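ABC transporter periplasmic-binding protein YtfQ (Mycobacterium smegmatis, PDB 6HBD) binds furanose sugars such as beta-D-galactofuranose between its two lobes and probably delivers them to an ABC transporter for uptake. Local coordinates at residues 79-84 against 101-106; 60-65 against 85-90; 144-149 against 205-210; 125-130 against 259-264; 17-22 against 72-77. One frame throughout, in Å; residues are numbered along the deposited sequence.

Contact 1: 79-84 against 101-106; sequences FSPVVR and VILTDR. With GZL (beta-D-galactofuranose), chain L.
Phe79 and Leu103 pair in parallel, and two backbone bonds tie their strands. Phe79 N donates to Ile102 O at 3.3 Å, and Thr104 N donates to Phe79 O.

The apolar part lies beside this pairing. The Phe79 ring carbon CE1 meets Leu103 CD1 at 3.7 Å, while Val101 CG1 sits at the ring edge, near its plane. Phe79 CG stands between the backbone N and the carbonyl carbon (chi1 71°), and the ring runs alongside Leu103 in the same direction. Pro81 CG packs on Leu103 CG.

Polar contacts take over where the strands end. Ser80 OG gives a hydrogen bond of 2.9 Å to Asp105 OD1 and comes from above the carboxylate plane. Asp105 OD2 accepts from Thr104 OG1, also from above the plane, and forms a salt bridge with Arg32. The carboxylate is thus gripped at both oxygens.

Sugar contacts follow. Asp105 O accepts from O6 of galactofuranose at 2.7 Å. Asp105 OD1 lies 2.6 Å from O5 of the sugar. The extended Arg106 chain slides past Pro81, with its CD 3.2 Å from Pro81 O, and its NH2 comes within 2.9 Å of O4 of galactofuranose.

This is the ligand site of a periplasmic binding protein, built from loops at the C-terminal ends of parallel strands.

Contact 2: 60-65 against 85-90; sequences EKQISA and TGWDAV. With ZN (zinc ion), chain E.
Ile63 on helix 59-72 meets Trp87 and Val90 at the start of helix 88-97, and no hydrogen bond crosses between the two segments.

The apolar contacts centre on Ile63. Its CG1 lies 3.6 Å from CZ3 of the Trp87 indole and 3.9 Å from Val90 CG2. With CG1 anti to the carbonyl carbon (chi1 -74°) and CD1 extended beyond it (chi2 177°), CD1 reaches Gly86 O at 3.5 Å. The Ile63 and Val90 side chains cross at about a right angle.

Gln62 approaches the indole at its edge. OE1 is 3.6 Å from Trp87 CH2, near the ring plane, and the amide plane stands 82° from the ring. The amide's polar partners are backbone atoms: OE1 accepts from Val82 N and NE2 donates to Ser80 O. Trp87 NE1 donates to Val83 O.

On the next residue, Asp88 OD1 binds a zinc ion at 1.9 Å, and Asp112 binds the same ion. Between the helices the attraction is therefore apolar, while the buried polar groups fix the 79-84 loop.

Contact 3: 144-149 against 205-210; sequences GPVNIV and QIDVVF
Ile148 and Val149 pair in parallel with Val208 and Val209, and here the contact is tight. Val149 N donates to Val208 O at 3.0 Å, and Phe210 N donates to Val149 O at 2.9 Å. On one face Ile148 CG1 lies 3.5 Å from Val208 CG1, the two side chains running side by side. On the other face Val149 CG2 presses on Ile206 CG2 at 3.4 Å. With its chi1 at -178°, Val149 holds CG2 beside its own backbone N, on the side of Ile206. The neighbouring strands 177-184 and 236-239 flank this part, and the Phe210 ring stacks on Phe167.

Toward Pro145 and Gln205 the contact opens to solvent and turns polar. Asn147 O takes two donors, Asp207 N in its carbonyl plane and Val208 N tilted from that plane. Asp207 OD1 also takes two. Asn147 N reaches it at 3.0 Å in an almost straight bond (178° at the hydrogen), from above the carboxylate plane. Gln205 NE2 comes to the syn lone pair at 2.8 Å. The same NE2 donates a longer bond of 3.3 Å to Pro145 O, which it meets from above the carbonyl plane.

Regular strand pairing thus gives way to a carboxylate that stands in for a backbone acceptor. Its two N-H donors would probably favour the charged form of Asp207.

Contact 4: 125-130 against 259-264; sequences IEEGRR and VECNPL. With ZN (zinc ion), chain D.
Glu127 CG points away from its own carbonyl carbon (chi1 -72°), and the chain beyond it is extended (chi2 172°). This carries the carboxylate from helix 124-138 to Cys261. There OE2 of Glu127 lies 3.3 Å from Cys261 CB and 3.5 Å from Cys261 SG, and no hydrogen bond links the segments.

The other oxygen, Glu127 OE1, forms a salt bridge with Arg163, a residue that also binds the sugar. Asp290 lies close to OE2. The like charges may raise the proton affinity of one of the two acids, while Arg163 would offset this at Glu127.

Val259 supplies the apolar half. Its CG1 rests 3.9 Å from Glu127 CA, and its CG2 approaches Arg130 CB at 4.2 Å. The helix therefore lies against the end of strand 257-260. This is where the chain leaves the sheet of one lobe of the periplasmic binding protein fold, and Cys261 itself touches the galactofuranose in the pocket.

Glu260, next along the strand, turns its side chain away from the helix. Both carboxylate oxygens grip a zinc ion, OE1 at 2.4 Å and OE2 at 2.2 Å. Water 1 and Glu291 also bind this metal. Farther on, Asn262 OD1 accepts from Leu264 N at 3.0 Å, an Asx turn.

Contact 5: 17-22 against 72-77; sequences ALTLGF and QGVDVI
Asp75 reaches across to the start of strand 19-24 and binds its backbone. Its CG lies anti to the carbonyl carbon (chi1 -55°), which sends OD2 to Thr19 N at 2.9 Å. The donor meets OD2 on the anti side, 28° out of the carboxylate plane. Leu18 runs antiparallel to the Asp75 side chain, its CD1 3.7 Å from Asp75 CB.

Thr19 divides its branches. Its OG1 sits beside its own backbone N, 3.5 Å from Asp75 OD2, while CG2 is anti to that N and meets Val74 CG1 at 4.0 Å. Leu20 leans on its bridge partner: CD2 lies 3.5 Å from Val76 O and 4.0 Å from Val76 CG1.

Backbone bonds complete the join. Thr19 O accepts from Asp75 N and, weakly, from Val76 N, and Gly21 N donates to Val76 O at 3.2 Å. Gly73, just past helix 59-72, has positive phi and closes that helix in a Schellman motif. The chain then enters strand 76-79, parallel to strand 19-24, in the sheet of one alpha/beta lobe of the periplasmic binding protein fold.

In the fold
Contacts 1, 2 and 5 lie together in one lobe. Contacts 1 and 5 share a sheet: strand 76-79 runs between 19-24 and 101-104, and Ile102 N lies 3.1 Å from Ile77 O. Contact 2 packs beside contact 1, their centres 11 Å apart, with Pro81 CB 3.6 Å from Trp87 NE1. Contact 3 belongs to the second sheet, on the other side of the chain's centre, about 33 Å from contact 1 between centres. Contact 4 reaches that second sheet too. It lies about 17 Å from contact 1 between centres. Contacts 1 and 4 both line the sugar pocket, through Asp105 and Arg106 in one and Cys261 in the other.

Contact 1: 79-84 against 101-106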
# COMPACT_ATOMS: atom_id res chain seq x y z
N PHE A 79 6.80 -11.16 6.39
CA PHE A 79 5.50 -11.23 5.74
C PHE A 79 4.84 -9.87 5.73
O PHE A 79 5.34 -8.94 6.37
CB PHE A 79 4.59 -12.27 6.43
CG PHE A 79 4.08 -11.93 7.81
CD1 PHE A 79 4.92 -11.98 8.91
CD2 PHE A 79 2.75 -11.58 8.01
CE1 PHE A 79 4.46 -11.62 10.17
CE2 PHE A 79 2.29 -11.23 9.28
CZ PHE A 79 3.15 -11.25 10.35
N SER A 80 3.72 -9.75 5.01
CA SER A 80 2.94 -8.53 4.93
C SER A 80 1.60 -8.83 5.60
O SER A 80 0.73 -9.43 4.96
CB SER A 80 2.76 -8.11 3.49
OG SER A 80 1.69 -7.20 3.36
N PRO A 81 1.41 -8.49 6.90
CA PRO A 81 0.14 -8.80 7.57
C PRO A 81 -1.10 -8.29 6.84
O PRO A 81 -1.41 -7.09 6.91
CB PRO A 81 0.29 -8.19 8.98
CG PRO A 81 1.66 -7.71 9.08
CD PRO A 81 2.36 -7.78 7.79
N VAL A 82 -1.79 -9.19 6.11
CA VAL A 82 -2.99 -8.83 5.33
C VAL A 82 -3.93 -7.89 6.12
O VAL A 82 -4.33 -6.84 5.58
CB VAL A 82 -3.74 -10.06 4.75
CG1 VAL A 82 -4.15 -11.06 5.82
CG2 VAL A 82 -4.94 -9.62 3.93
N VAL A 83 -4.23 -8.25 7.40
CA VAL A 83 -5.04 -7.46 8.33
C VAL A 83 -4.28 -7.34 9.66
O VAL A 83 -3.41 -8.17 9.95
CB VAL A 83 -6.49 -7.96 8.52
CG1 VAL A 83 -7.30 -7.80 7.24
CG2 VAL A 83 -6.53 -9.39 9.02
N ARG A 84 -4.53 -6.25 10.39
CA ARG A 84 -3.81 -5.96 11.62
C ARG A 84 -3.87 -7.05 12.71
O ARG A 84 -2.90 -7.23 13.44
CB ARG A 84 -4.33 -4.65 12.25
CG ARG A 84 -4.01 -3.38 11.47
CD ARG A 84 -3.09 -2.45 12.22
NE ARG A 84 -3.30 -1.04 11.89
CZ ARG A 84 -4.33 -0.29 12.31
NH1 ARG A 84 -5.29 -0.82 13.05
NH2 ARG A 84 -4.40 1.00 11.97
N VAL A 101 11.37 -11.94 13.20
CA VAL A 101 10.29 -11.56 12.30
C VAL A 101 10.46 -10.12 11.81
O VAL A 101 10.78 -9.25 12.61
CB VAL A 101 8.92 -11.78 12.97
CG1 VAL A 101 7.77 -11.38 12.05
CG2 VAL A 101 8.76 -13.24 13.41
N ILE A 102 10.23 -9.88 10.49
CA ILE A 102 10.27 -8.53 9.88
C ILE A 102 8.91 -8.33 9.20
O ILE A 102 8.46 -9.19 8.44
CB ILE A 102 11.45 -8.28 8.88
CG1 ILE A 102 12.82 -8.54 9.54
CG2 ILE A 102 11.37 -6.84 8.32
CD1 ILE A 102 14.02 -8.63 8.56
N LEU A 103 8.27 -7.18 9.48
CA LEU A 103 6.98 -6.83 8.90
C LEU A 103 7.24 -5.89 7.74
O LEU A 103 8.04 -4.96 7.90
CB LEU A 103 6.08 -6.17 9.96
CG LEU A 103 5.17 -7.12 10.78
CD1 LEU A 103 5.92 -8.38 11.25
CD2 LEU A 103 4.55 -6.39 11.95
N THR A 104 6.65 -6.17 6.55
CA THR A 104 6.86 -5.35 5.36
C THR A 104 5.50 -4.82 4.82
O THR A 104 4.54 -5.58 4.70
CB THR A 104 7.73 -6.06 4.27
OG1 THR A 104 6.94 -6.71 3.29
CG2 THR A 104 8.74 -7.01 4.85
N ASP A 105 5.43 -3.49 4.59
CA ASP A 105 4.33 -2.71 4.03
C ASP A 105 2.98 -2.76 4.78
O ASP A 105 2.07 -2.03 4.39
CB ASP A 105 4.15 -3.05 2.54
CG ASP A 105 3.65 -4.43 2.19
OD1 ASP A 105 2.41 -4.65 2.25
OD2 ASP A 105 4.48 -5.28 1.80
N ARG A 106 2.86 -3.55 5.86
CA ARG A 106 1.67 -3.63 6.69
C ARG A 106 2.11 -3.94 8.12
O ARG A 106 3.04 -4.71 8.32
CB ARG A 106 0.72 -4.71 6.17
CG ARG A 106 -0.40 -4.13 5.32
CD ARG A 106 -1.06 -5.13 4.41
NE ARG A 106 -1.67 -4.50 3.24
CZ ARG A 106 -2.43 -5.12 2.35
NH1 ARG A 106 -2.68 -6.42 2.46
NH2 ARG A 106 -2.96 -4.45 1.34
C6 GZL L . 0.98 -0.46 1.28
C5 GZL L . 0.61 -1.86 0.81
C4 GZL L . -0.72 -1.88 0.06
C3 GZL L . -0.77 -1.03 -1.20
C2 GZL L . -1.87 -1.72 -1.98
O6 GZL L . 2.12 -0.52 2.11
O5 GZL L . 0.61 -2.78 1.90
O4 GZL L . -0.97 -3.22 -0.42
O3 GZL L . -1.09 0.34 -1.00
C1 GZL L . -1.52 -3.18 -1.74
O2 GZL L . -1.89 -1.43 -3.37
O1 GZL L . -2.75 -3.80 -1.82

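Contact 2: 60-65 against 85-90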
# COMPACT_ATOMS: atom_id res chain seq x y z
N GLU A 60 -5.56 -17.01 6.79
CA GLU A 60 -5.34 -18.38 7.25
C GLU A 60 -4.21 -19.04 6.47
O GLU A 60 -3.50 -19.86 7.04
CB GLU A 60 -6.64 -19.24 7.14
CG GLU A 60 -7.76 -18.83 8.10
CD GLU A 60 -8.32 -17.43 7.91
OE1 GLU A 60 -8.50 -16.72 8.93
OE2 GLU A 60 -8.55 -17.03 6.74
N LYS A 61 -4.04 -18.67 5.18
CA LYS A 61 -2.99 -19.22 4.34
C LYS A 61 -1.63 -18.53 4.59
O LYS A 61 -0.60 -19.15 4.35
CB LYS A 61 -3.44 -19.22 2.86
CG LYS A 61 -2.63 -20.14 1.92
CD LYS A 61 -2.84 -21.65 2.14
CE LYS A 61 -1.55 -22.45 2.08
NZ LYS A 61 -0.88 -22.38 0.75
N GLN A 62 -1.62 -17.28 5.11
CA GLN A 62 -0.37 -16.61 5.53
C GLN A 62 0.09 -17.27 6.83
O GLN A 62 1.29 -17.49 7.03
CB GLN A 62 -0.58 -15.10 5.81
CG GLN A 62 -0.72 -14.21 4.59
CD GLN A 62 -0.32 -12.79 4.87
OE1 GLN A 62 -1.13 -11.93 5.28
NE2 GLN A 62 0.95 -12.49 4.67
N ILE A 63 -0.88 -17.54 7.73
CA ILE A 63 -0.67 -18.22 9.02
C ILE A 63 -0.10 -19.63 8.80
O ILE A 63 0.88 -20.00 9.41
CB ILE A 63 -1.98 -18.19 9.86
CG1 ILE A 63 -2.20 -16.77 10.41
CG2 ILE A 63 -1.93 -19.22 11.00
CD1 ILE A 63 -3.42 -16.54 11.15
N SER A 64 -0.71 -20.40 7.89
CA SER A 64 -0.24 -21.74 7.53
C SER A 64 1.18 -21.70 6.96
O SER A 64 1.99 -22.60 7.22
CB SER A 64 -1.17 -22.38 6.50
OG SER A 64 -2.46 -22.60 7.06
N ALA A 65 1.48 -20.66 6.17
CA ALA A 65 2.79 -20.47 5.56
C ALA A 65 3.83 -20.15 6.62
O ALA A 65 4.94 -20.69 6.55
CB ALA A 65 2.75 -19.37 4.52
N THR A 85 -5.00 -7.76 12.81
CA THR A 85 -5.32 -8.71 13.89
C THR A 85 -5.30 -10.24 13.55
O THR A 85 -5.55 -10.63 12.41
CB THR A 85 -6.73 -8.32 14.32
OG1 THR A 85 -7.59 -8.61 13.21
CG2 THR A 85 -6.84 -6.82 14.70
N GLY A 86 -5.03 -11.06 14.56
CA GLY A 86 -5.05 -12.52 14.47
C GLY A 86 -3.71 -13.24 14.33
O GLY A 86 -3.69 -14.38 13.88
N TRP A 87 -2.59 -12.58 14.74
CA TRP A 87 -1.23 -13.14 14.61
C TRP A 87 -0.62 -13.66 15.94
O TRP A 87 0.45 -14.28 15.92
CB TRP A 87 -0.30 -12.06 14.01
CG TRP A 87 -0.82 -11.41 12.77
CD1 TRP A 87 -1.36 -10.16 12.65
CD2 TRP A 87 -0.92 -12.02 11.48
NE1 TRP A 87 -1.78 -9.95 11.35
CE2 TRP A 87 -1.53 -11.08 10.62
CE3 TRP A 87 -0.53 -13.26 10.96
CZ2 TRP A 87 -1.78 -11.36 9.27
CZ3 TRP A 87 -0.79 -13.54 9.63
CH2 TRP A 87 -1.41 -12.60 8.80
N ASP A 88 -1.28 -13.36 17.09
CA ASP A 88 -0.83 -13.71 18.44
C ASP A 88 -0.06 -15.00 18.56
O ASP A 88 1.11 -14.99 18.98
CB ASP A 88 -2.03 -13.77 19.40
CG ASP A 88 -1.60 -14.21 20.79
OD1 ASP A 88 -0.72 -13.53 21.37
OD2 ASP A 88 -2.12 -15.24 21.28
N ALA A 89 -0.74 -16.11 18.22
CA ALA A 89 -0.21 -17.47 18.33
C ALA A 89 0.96 -17.71 17.39
O ALA A 89 2.00 -18.21 17.84
CB ALA A 89 -1.31 -18.49 18.06
N VAL A 90 0.80 -17.36 16.09
CA VAL A 90 1.89 -17.56 15.13
C VAL A 90 3.09 -16.78 15.53
O VAL A 90 4.17 -17.31 15.37
CB VAL A 90 1.60 -17.34 13.62
CG1 VAL A 90 1.53 -18.67 12.88
CG2 VAL A 90 0.37 -16.49 13.36
ZN ZN E . -0.15 -13.54 23.16

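Contact 3: 144-149 against 205-210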
# COMPACT_ATOMS: atom_id res chain seq x y z
N GLY A 144 -20.18 26.12 -3.30
CA GLY A 144 -21.13 25.08 -2.98
C GLY A 144 -20.43 23.83 -2.47
O GLY A 144 -19.20 23.79 -2.45
N PRO A 145 -21.19 22.81 -2.05
CA PRO A 145 -20.55 21.58 -1.56
C PRO A 145 -19.89 20.78 -2.69
O PRO A 145 -20.29 20.88 -3.86
CB PRO A 145 -21.70 20.82 -0.87
CG PRO A 145 -22.92 21.30 -1.52
CD PRO A 145 -22.67 22.70 -2.02
N VAL A 146 -18.84 20.00 -2.31
CA VAL A 146 -18.02 19.17 -3.19
C VAL A 146 -18.15 17.73 -2.66
O VAL A 146 -17.82 17.45 -1.49
CB VAL A 146 -16.56 19.68 -3.20
CG1 VAL A 146 -15.70 18.89 -4.19
CG2 VAL A 146 -16.51 21.17 -3.54
N ASN A 147 -18.65 16.85 -3.51
CA ASN A 147 -18.97 15.48 -3.15
C ASN A 147 -17.83 14.54 -3.36
O ASN A 147 -17.43 14.32 -4.50
CB ASN A 147 -20.21 15.01 -3.92
CG ASN A 147 -21.50 15.52 -3.35
OD1 ASN A 147 -22.42 14.75 -3.09
ND2 ASN A 147 -21.65 16.84 -3.16
N ILE A 148 -17.34 13.95 -2.27
CA ILE A 148 -16.22 13.01 -2.31
C ILE A 148 -16.76 11.61 -2.13
O ILE A 148 -17.58 11.36 -1.26
CB ILE A 148 -15.08 13.37 -1.29
CG1 ILE A 148 -14.42 14.73 -1.61
CG2 ILE A 148 -14.00 12.28 -1.28
CD1 ILE A 148 -14.02 15.43 -0.51
N VAL A 149 -16.25 10.70 -2.93
CA VAL A 149 -16.55 9.28 -2.89
C VAL A 149 -15.22 8.65 -2.47
O VAL A 149 -14.18 9.25 -2.74
CB VAL A 149 -16.99 8.87 -4.29
CG1 VAL A 149 -17.38 7.41 -4.35
CG2 VAL A 149 -18.14 9.75 -4.75
N GLN A 205 -24.59 13.63 -7.67
CA GLN A 205 -23.49 14.59 -7.77
C GLN A 205 -22.22 13.99 -7.15
O GLN A 205 -22.18 13.83 -5.93
CB GLN A 205 -23.86 15.91 -7.06
CG GLN A 205 -22.84 17.05 -7.21
CD GLN A 205 -22.86 18.03 -6.05
OE1 GLN A 205 -23.84 18.14 -5.30
NE2 GLN A 205 -21.78 18.79 -5.88
N ILE A 206 -21.21 13.65 -7.98
CA ILE A 206 -19.90 13.12 -7.58
C ILE A 206 -18.82 14.08 -8.15
O ILE A 206 -18.62 14.12 -9.37
CB ILE A 206 -19.70 11.66 -8.06
CG1 ILE A 206 -20.67 10.69 -7.35
CG2 ILE A 206 -18.24 11.24 -7.83
CD1 ILE A 206 -20.67 9.25 -7.88
N ASP A 207 -18.15 14.85 -7.28
CA ASP A 207 -17.11 15.80 -7.74
C ASP A 207 -15.74 15.14 -7.88
O ASP A 207 -15.01 15.42 -8.84
CB ASP A 207 -16.98 16.99 -6.78
CG ASP A 207 -18.11 17.98 -6.92
OD1 ASP A 207 -19.20 17.71 -6.38
OD2 ASP A 207 -17.89 19.04 -7.57
N VAL A 208 -15.39 14.30 -6.90
CA VAL A 208 -14.09 13.66 -6.80
C VAL A 208 -14.20 12.29 -6.12
O VAL A 208 -15.07 12.08 -5.28
CB VAL A 208 -13.13 14.65 -6.06
CG1 VAL A 208 -13.86 15.46 -5.00
CG2 VAL A 208 -11.89 13.95 -5.46
N VAL A 209 -13.32 11.36 -6.50
CA VAL A 209 -13.21 10.02 -5.91
C VAL A 209 -11.78 9.91 -5.34
O VAL A 209 -10.83 10.38 -5.95
CB VAL A 209 -13.61 8.85 -6.87
CG1 VAL A 209 -13.70 9.30 -8.31
CG2 VAL A 209 -12.74 7.59 -6.72
N PHE A 210 -11.66 9.34 -4.14
CA PHE A 210 -10.40 9.13 -3.49
C PHE A 210 -10.23 7.64 -3.39
O PHE A 210 -10.88 6.99 -2.56
CB PHE A 210 -10.34 9.79 -2.10
CG PHE A 210 -9.21 9.28 -1.22
CD1 PHE A 210 -7.89 9.36 -1.65
CD2 PHE A 210 -9.48 8.66 -0.01
CE1 PHE A 210 -6.86 8.85 -0.86
CE2 PHE A 210 -8.44 8.14 0.77
CZ PHE A 210 -7.14 8.25 0.34

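Contact 4: 125-130 against 259-264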
# COMPACT_ATOMS: atom_id res chain seq x y z
N ILE A 125 -0.93 7.36 6.90
CA ILE A 125 -1.72 8.51 7.34
C ILE A 125 -1.32 9.70 6.49
O ILE A 125 -2.18 10.35 5.93
CB ILE A 125 -1.59 8.80 8.87
CG1 ILE A 125 -2.17 7.63 9.72
CG2 ILE A 125 -2.29 10.12 9.26
CD1 ILE A 125 -1.20 6.69 10.23
N GLU A 126 -0.02 9.95 6.33
CA GLU A 126 0.38 11.08 5.50
C GLU A 126 0.09 10.89 4.04
O GLU A 126 -0.19 11.88 3.36
CB GLU A 126 1.83 11.45 5.70
CG GLU A 126 1.95 12.77 6.44
CD GLU A 126 2.14 13.94 5.51
OE1 GLU A 126 1.48 14.98 5.71
OE2 GLU A 126 2.99 13.84 4.60
N GLU A 127 0.13 9.62 3.53
CA GLU A 127 -0.26 9.37 2.14
C GLU A 127 -1.71 9.87 2.00
O GLU A 127 -1.99 10.68 1.10
CB GLU A 127 -0.15 7.89 1.77
CG GLU A 127 1.28 7.42 1.65
CD GLU A 127 1.45 5.92 1.47
OE1 GLU A 127 0.46 5.19 1.65
OE2 GLU A 127 2.58 5.49 1.14
N GLY A 128 -2.57 9.48 2.95
CA GLY A 128 -3.96 9.95 3.03
C GLY A 128 -4.10 11.45 3.25
O GLY A 128 -4.85 12.09 2.52
N ARG A 129 -3.37 12.03 4.23
CA ARG A 129 -3.42 13.47 4.51
C ARG A 129 -3.01 14.27 3.28
O ARG A 129 -3.75 15.16 2.87
CB ARG A 129 -2.55 13.85 5.72
CG ARG A 129 -2.61 15.36 6.01
CD ARG A 129 -2.41 15.75 7.46
NE ARG A 129 -1.27 15.05 8.06
CZ ARG A 129 -1.33 14.04 8.93
NH1 ARG A 129 -2.50 13.57 9.35
NH2 ARG A 129 -0.21 13.48 9.39
N ARG A 130 -1.86 13.92 2.66
CA ARG A 130 -1.39 14.58 1.43
C ARG A 130 -2.48 14.56 0.32
O ARG A 130 -2.67 15.58 -0.38
CB ARG A 130 -0.10 13.91 0.91
CG ARG A 130 1.13 14.25 1.74
CD ARG A 130 2.43 13.78 1.13
NE ARG A 130 2.91 14.72 0.11
CZ ARG A 130 4.17 14.86 -0.29
NH1 ARG A 130 5.15 14.13 0.25
NH2 ARG A 130 4.47 15.74 -1.23
N VAL A 259 -0.19 9.92 -5.04
CA VAL A 259 0.75 9.94 -3.93
C VAL A 259 1.44 8.57 -3.96
O VAL A 259 0.77 7.54 -3.86
CB VAL A 259 0.09 10.25 -2.56
CG1 VAL A 259 1.11 10.12 -1.43
CG2 VAL A 259 -0.51 11.65 -2.56
N GLU A 260 2.78 8.59 -4.13
CA GLU A 260 3.63 7.42 -4.28
C GLU A 260 3.73 6.60 -3.03
O GLU A 260 3.99 7.14 -1.97
CB GLU A 260 5.06 7.90 -4.66
CG GLU A 260 6.15 6.85 -4.84
CD GLU A 260 7.47 7.49 -5.21
OE1 GLU A 260 8.44 7.44 -4.41
OE2 GLU A 260 7.51 8.09 -6.30
N CYS A 261 3.61 5.28 -3.17
CA CYS A 261 3.90 4.33 -2.11
C CYS A 261 4.87 3.38 -2.79
O CYS A 261 4.51 2.74 -3.77
CB CYS A 261 2.66 3.60 -1.61
SG CYS A 261 3.02 2.39 -0.31
N ASN A 262 6.11 3.34 -2.33
CA ASN A 262 7.18 2.62 -3.00
C ASN A 262 7.18 1.09 -2.77
O ASN A 262 7.45 0.62 -1.66
CB ASN A 262 8.50 3.24 -2.56
CG ASN A 262 9.68 2.96 -3.44
OD1 ASN A 262 9.90 1.81 -3.88
ND2 ASN A 262 10.49 4.02 -3.67
N PRO A 263 6.98 0.28 -3.84
CA PRO A 263 6.98 -1.18 -3.66
C PRO A 263 8.34 -1.85 -3.60
O PRO A 263 8.38 -3.02 -3.22
CB PRO A 263 6.24 -1.68 -4.91
CG PRO A 263 6.55 -0.69 -5.93
CD PRO A 263 6.69 0.64 -5.24
N LEU A 264 9.43 -1.16 -3.95
CA LEU A 264 10.75 -1.78 -4.09
C LEU A 264 11.54 -1.96 -2.76
O LEU A 264 12.66 -1.46 -2.58
CB LEU A 264 11.56 -1.01 -5.15
CG LEU A 264 10.82 -0.65 -6.48
CD1 LEU A 264 11.76 -0.02 -7.49
CD2 LEU A 264 10.19 -1.85 -7.10
ZN ZN D . 9.57 8.80 -6.03
O HOH W 1 10.74 7.57 -7.22

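Contact 5: 17-22 against 72-77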
# COMPACT_ATOMS: atom_id res chain seq x y z
N ALA A 17 23.63 -20.74 2.56
CA ALA A 17 23.50 -19.28 2.81
C ALA A 17 22.23 -18.96 3.59
O ALA A 17 21.39 -19.85 3.78
CB ALA A 17 23.45 -18.54 1.47
N LEU A 18 22.04 -17.68 3.98
CA LEU A 18 20.84 -17.23 4.72
C LEU A 18 19.55 -17.75 4.07
O LEU A 18 19.39 -17.65 2.85
CB LEU A 18 20.77 -15.70 4.80
CG LEU A 18 19.57 -15.13 5.54
CD1 LEU A 18 19.68 -15.37 7.02
CD2 LEU A 18 19.46 -13.65 5.32
N THR A 19 18.65 -18.32 4.88
CA THR A 19 17.37 -18.86 4.41
C THR A 19 16.28 -17.92 4.91
O THR A 19 16.18 -17.67 6.11
CB THR A 19 17.17 -20.30 4.90
OG1 THR A 19 18.36 -21.07 4.62
CG2 THR A 19 15.95 -20.95 4.27
N LEU A 20 15.47 -17.38 3.98
CA LEU A 20 14.40 -16.43 4.27
C LEU A 20 13.09 -17.02 3.82
O LEU A 20 13.03 -17.63 2.75
CB LEU A 20 14.69 -15.13 3.50
CG LEU A 20 13.90 -13.84 3.81
CD1 LEU A 20 12.68 -13.70 2.93
CD2 LEU A 20 13.57 -13.70 5.26
N GLY A 21 12.05 -16.88 4.63
CA GLY A 21 10.70 -17.32 4.29
C GLY A 21 9.82 -16.09 4.19
O GLY A 21 9.72 -15.34 5.17
N PHE A 22 9.25 -15.81 3.00
CA PHE A 22 8.39 -14.65 2.83
C PHE A 22 6.97 -15.10 2.57
O PHE A 22 6.76 -15.88 1.66
CB PHE A 22 8.85 -13.71 1.71
CG PHE A 22 8.20 -12.35 1.85
CD1 PHE A 22 8.72 -11.41 2.72
CD2 PHE A 22 7.00 -12.07 1.23
CE1 PHE A 22 8.09 -10.19 2.92
CE2 PHE A 22 6.36 -10.86 1.44
CZ PHE A 22 6.91 -9.93 2.28
N GLN A 72 10.23 -25.94 8.52
CA GLN A 72 11.35 -26.03 7.56
C GLN A 72 12.70 -25.61 8.20
O GLN A 72 13.76 -25.97 7.68
CB GLN A 72 11.09 -25.20 6.28
CG GLN A 72 10.10 -25.87 5.34
CD GLN A 72 9.87 -25.07 4.07
OE1 GLN A 72 10.82 -24.67 3.38
NE2 GLN A 72 8.60 -24.84 3.73
N GLY A 73 12.63 -24.84 9.28
CA GLY A 73 13.81 -24.44 10.04
C GLY A 73 14.55 -23.31 9.36
O GLY A 73 15.77 -23.39 9.17
N VAL A 74 13.81 -22.25 8.98
CA VAL A 74 14.39 -21.08 8.30
C VAL A 74 15.13 -20.21 9.31
O VAL A 74 14.95 -20.37 10.51
CB VAL A 74 13.37 -20.28 7.43
CG1 VAL A 74 12.60 -21.20 6.49
CG2 VAL A 74 12.42 -19.45 8.28
N ASP A 75 15.98 -19.31 8.83
CA ASP A 75 16.78 -18.43 9.69
C ASP A 75 16.01 -17.16 10.09
O ASP A 75 16.17 -16.70 11.22
CB ASP A 75 18.13 -18.09 9.01
CG ASP A 75 18.93 -19.32 8.60
OD1 ASP A 75 19.00 -20.29 9.40
OD2 ASP A 75 19.49 -19.32 7.47
N VAL A 76 15.22 -16.57 9.17
CA VAL A 76 14.39 -15.38 9.43
C VAL A 76 13.08 -15.55 8.66
O VAL A 76 13.07 -16.21 7.62
CB VAL A 76 15.11 -14.06 9.02
CG1 VAL A 76 14.19 -12.85 9.14
CG2 VAL A 76 16.38 -13.84 9.84
N ILE A 77 11.99 -14.96 9.18
CA ILE A 77 10.67 -14.94 8.53
C ILE A 77 10.24 -13.49 8.33
O ILE A 77 10.52 -12.63 9.17
CB ILE A 77 9.59 -15.77 9.30
CG1 ILE A 77 9.89 -17.28 9.16
CG2 ILE A 77 8.17 -15.47 8.78
CD1 ILE A 77 9.16 -18.21 10.15